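Local coordinates for protein phosphodiesterase (Salpingoeca rosetta, PDB 7CJ3) that contains a helical transmembrane domain of the bacteriorhodopsin-like family that binds retinal, at residues B[38-43]-B[112-117]. Residues are numbered along the deposited sequence; the frame is centred on the assembly and turned at random.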
ATOM      1  N   SER B  38      -1.011 -14.438  24.413  1.00 30.22           N
ATOM      2  CA  SER B  38      -0.542 -15.811  24.712  1.00 31.48           C
ATOM      3  C   SER B  38       0.666 -16.132  23.842  1.00 29.63           C
ATOM      4  O   SER B  38       1.598 -16.767  24.366  1.00 26.52           O
ATOM      5  CB  SER B  38      -1.653 -16.779  24.561  1.00 33.58           C
ATOM      6  OG  SER B  38      -2.813 -16.078  24.115  1.00 35.96           O
ATOM      7  N   LEU B  39       0.679 -15.639  22.595  1.00 32.12           N
ATOM      8  CA  LEU B  39       1.817 -15.809  21.632  1.00 33.06           C
ATOM      9  C   LEU B  39       3.095 -15.141  22.174  1.00 30.45           C
ATOM     10  O   LEU B  39       4.201 -15.692  21.972  1.00 26.78           O
ATOM     11  CB  LEU B  39       1.404 -15.256  20.266  1.00 35.54           C
ATOM     12  CG  LEU B  39       0.435 -16.142  19.480  1.00 37.82           C
ATOM     13  CD1 LEU B  39       0.202 -15.578  18.088  1.00 40.27           C
ATOM     14  CD2 LEU B  39       0.946 -17.574  19.391  1.00 37.40           C
ATOM     15  N   ILE B  40       2.966 -14.023  22.901  1.00 29.96           N
ATOM     16  CA  ILE B  40       4.129 -13.353  23.559  1.00 32.40           C
ATOM     17  C   ILE B  40       4.623 -14.213  24.732  1.00 31.77           C
ATOM     18  O   ILE B  40       5.870 -14.456  24.818  1.00 26.88           O
ATOM     19  CB  ILE B  40       3.769 -11.919  23.995  1.00 34.86           C
ATOM     20  CG1 ILE B  40       3.701 -11.009  22.756  1.00 32.02           C
ATOM     21  CG2 ILE B  40       4.785 -11.370  25.010  1.00 36.94           C
ATOM     22  CD1 ILE B  40       3.107  -9.652  22.998  1.00 33.64           C
ATOM     23  N   PHE B  41       3.690 -14.625  25.597  1.00 31.20           N
ATOM     24  CA  PHE B  41       3.975 -15.318  26.880  1.00 32.86           C
ATOM     25  C   PHE B  41       4.658 -16.657  26.579  1.00 34.79           C
ATOM     26  O   PHE B  41       5.654 -16.981  27.261  1.00 37.77           O
ATOM     27  CB  PHE B  41       2.697 -15.438  27.722  1.00 35.96           C
ATOM     28  CG  PHE B  41       2.007 -14.120  28.040  1.00 39.95           C
ATOM     29  CD1 PHE B  41       0.664 -14.044  28.383  1.00 41.16           C
ATOM     30  CD2 PHE B  41       2.731 -12.928  27.999  1.00 37.35           C
ATOM     31  CE1 PHE B  41       0.071 -12.817  28.663  1.00 39.60           C
ATOM     32  CE2 PHE B  41       2.136 -11.714  28.274  1.00 32.25           C
ATOM     33  CZ  PHE B  41       0.806 -11.654  28.601  1.00 35.66           C
ATOM     34  N   PHE B  42       4.220 -17.374  25.530  1.00 35.94           N
ATOM     35  CA  PHE B  42       4.738 -18.732  25.195  1.00 33.64           C
ATOM     36  C   PHE B  42       5.861 -18.687  24.146  1.00 29.75           C
ATOM     37  O   PHE B  42       6.339 -19.735  23.769  1.00 32.28           O
ATOM     38  CB  PHE B  42       3.584 -19.645  24.784  1.00 33.07           C
ATOM     39  CG  PHE B  42       2.644 -20.017  25.904  1.00 35.30           C
ATOM     40  CD1 PHE B  42       3.091 -20.779  26.977  1.00 35.62           C
ATOM     41  CD2 PHE B  42       1.301 -19.664  25.858  1.00 37.47           C
ATOM     42  CE1 PHE B  42       2.227 -21.142  28.002  1.00 39.78           C
ATOM     43  CE2 PHE B  42       0.430 -20.045  26.868  1.00 39.35           C
ATOM     44  CZ  PHE B  42       0.896 -20.774  27.943  1.00 43.14           C
ATOM     45  N   ALA B  43       6.314 -17.523  23.698  1.00 28.88           N
ATOM     46  CA  ALA B  43       7.385 -17.436  22.686  1.00 29.86           C
ATOM     47  C   ALA B  43       8.687 -18.033  23.226  1.00 29.69           C
ATOM     48  O   ALA B  43       8.901 -17.980  24.413  1.00 34.39           O
ATOM     49  CB  ALA B  43       7.578 -16.007  22.249  1.00 29.68           C
ATOM     50  N   LEU B 112       7.977  -8.419  17.286  1.00 29.86           N
ATOM     51  CA  LEU B 112       7.906  -9.184  18.564  1.00 29.77           C
ATOM     52  C   LEU B 112       8.317 -10.637  18.321  1.00 31.33           C
ATOM     53  O   LEU B 112       8.272 -11.080  17.156  1.00 32.18           O
ATOM     54  CB  LEU B 112       6.505  -9.088  19.179  1.00 26.84           C
ATOM     55  CG  LEU B 112       5.945  -7.683  19.353  1.00 25.40           C
ATOM     56  CD1 LEU B 112       4.480  -7.701  19.687  1.00 26.21           C
ATOM     57  CD2 LEU B 112       6.706  -6.935  20.418  1.00 26.38           C
ATOM     58  N   ASN B 113       8.777 -11.281  19.402  1.00 34.26           N
ATOM     59  CA  ASN B 113       9.020 -12.745  19.535  1.00 30.29           C
ATOM     60  C   ASN B 113       7.669 -13.408  19.829  1.00 29.74           C
ATOM     61  O   ASN B 113       7.147 -13.228  20.968  1.00 26.97           O
ATOM     62  CB  ASN B 113      10.046 -13.059  20.623  1.00 27.61           C
ATOM     63  CG  ASN B 113      11.360 -12.364  20.379  1.00 26.89           C
ATOM     64  OD1 ASN B 113      12.101 -12.716  19.479  1.00 28.73           O
ATOM     65  ND2 ASN B 113      11.647 -11.333  21.148  1.00 30.43           N
ATOM     66  N   LEU B 114       7.123 -14.100  18.820  1.00 30.12           N
ATOM     67  CA  LEU B 114       5.810 -14.782  18.895  1.00 31.13           C
ATOM     68  C   LEU B 114       6.024 -16.293  18.759  1.00 32.67           C
ATOM     69  O   LEU B 114       6.782 -16.727  17.891  1.00 29.61           O
ATOM     70  CB  LEU B 114       4.872 -14.232  17.820  1.00 30.36           C
ATOM     71  CG  LEU B 114       4.558 -12.740  17.906  1.00 31.06           C
ATOM     72  CD1 LEU B 114       3.705 -12.313  16.715  1.00 33.39           C
ATOM     73  CD2 LEU B 114       3.841 -12.399  19.202  1.00 30.42           C
ATOM     74  N   TYR B 115       5.377 -17.046  19.644  1.00 37.47           N
ATOM     75  CA  TYR B 115       5.269 -18.522  19.620  1.00 38.22           C
ATOM     76  C   TYR B 115       4.750 -18.935  18.246  1.00 40.02           C
ATOM     77  O   TYR B 115       3.807 -18.287  17.708  1.00 39.91           O
ATOM     78  CB  TYR B 115       4.317 -19.017  20.710  1.00 40.86           C
ATOM     79  CG  TYR B 115       4.121 -20.505  20.709  1.00 40.01           C
ATOM     80  CD1 TYR B 115       5.200 -21.361  20.843  1.00 38.88           C
ATOM     81  CD2 TYR B 115       2.864 -21.047  20.545  1.00 40.46           C
ATOM     82  CE1 TYR B 115       5.030 -22.733  20.847  1.00 41.81           C
ATOM     83  CE2 TYR B 115       2.664 -22.418  20.549  1.00 42.50           C
ATOM     84  CZ  TYR B 115       3.750 -23.259  20.714  1.00 44.12           C
ATOM     85  OH  TYR B 115       3.547 -24.608  20.732  1.00 44.72           O
ATOM     86  N   PHE B 116       5.371 -19.987  17.703  1.00 39.09           N
ATOM     87  CA  PHE B 116       5.136 -20.535  16.341  1.00 34.29           C
ATOM     88  C   PHE B 116       5.368 -22.049  16.369  1.00 32.06           C
ATOM     89  O   PHE B 116       6.070 -22.556  17.267  1.00 30.66           O
ATOM     90  CB  PHE B 116       6.035 -19.818  15.326  1.00 29.68           C
ATOM     91  CG  PHE B 116       7.507 -20.078  15.489  1.00 26.41           C
ATOM     92  CD1 PHE B 116       8.279 -19.270  16.292  1.00 26.38           C
ATOM     93  CD2 PHE B 116       8.127 -21.131  14.826  1.00 29.37           C
ATOM     94  CE1 PHE B 116       9.653 -19.473  16.400  1.00 29.61           C
ATOM     95  CE2 PHE B 116       9.490 -21.358  14.953  1.00 28.60           C
ATOM     96  CZ  PHE B 116      10.253 -20.525  15.741  1.00 30.08           C
ATOM     97  N   LEU B 117       4.767 -22.747  15.410  1.00 33.84           N
ATOM     98  CA  LEU B 117       4.912 -24.213  15.247  1.00 37.12           C
ATOM     99  C   LEU B 117       5.992 -24.450  14.203  1.00 34.76           C
ATOM    100  O   LEU B 117       6.277 -23.516  13.444  1.00 38.22           O
ATOM    101  CB  LEU B 117       3.558 -24.816  14.849  1.00 38.51           C
ATOM    102  CG  LEU B 117       2.572 -25.078  15.999  1.00 41.41           C
ATOM    103  CD1 LEU B 117       2.722 -24.087  17.134  1.00 44.47           C
ATOM    104  CD2 LEU B 117       1.132 -25.061  15.507  1.00 44.35           C
TER
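Tyr115 donates its backbone N-H to the carbonyl oxygen of Leu39, a case of an extended loop using a carbonyl in the last turn of a helix. The bond from Tyr115 N to Leu39 O measures 2.9 Å and is nearly straight, 174° at the hydrogen, although the donor is tilted from the carbonyl plane. The same oxygen takes a softer CA-H...O contact from Leu114 CA at 3.6 Å, so two consecutive residues of the loop converge on one carbonyl.

Apolar contacts spread out from this point. Leu114 CD2 fits between Leu39 and Ile40, 3.8 Å from Ile40 CG1 and 3.9 Å from Leu39 CB; farther along, the outer methyls Ile40 CD1 and Leu112 CD1 touch more loosely. Leu39 and Leu114 are buried, and Met129 of helix 128-149 packs against both.

In this bacteriorhodopsin-like, retinal-binding helical bundle, the contact joins the end of helix 17-41 to the loop that leaves helix 86-111 and enters the small antiparallel strand pair 117-118/125-126.

The placing of the Tyr115 ring follows from a torsion: with CG anti to the backbone N (chi1 178°), the ring runs outward past Phe42. Leu39 CD2 lies at the ring edge, near its plane, while Phe42 O approaches CD1 of Tyr115 obliquely at 3.5 Å. A bound OLC molecule also touches this tyrosine. Beyond the helix end, the methyl of Ala43 lies close to the backbone of Asn113, whose side-chain OD1 is hydrogen-bonded to Ser48 OG in helix 45-54.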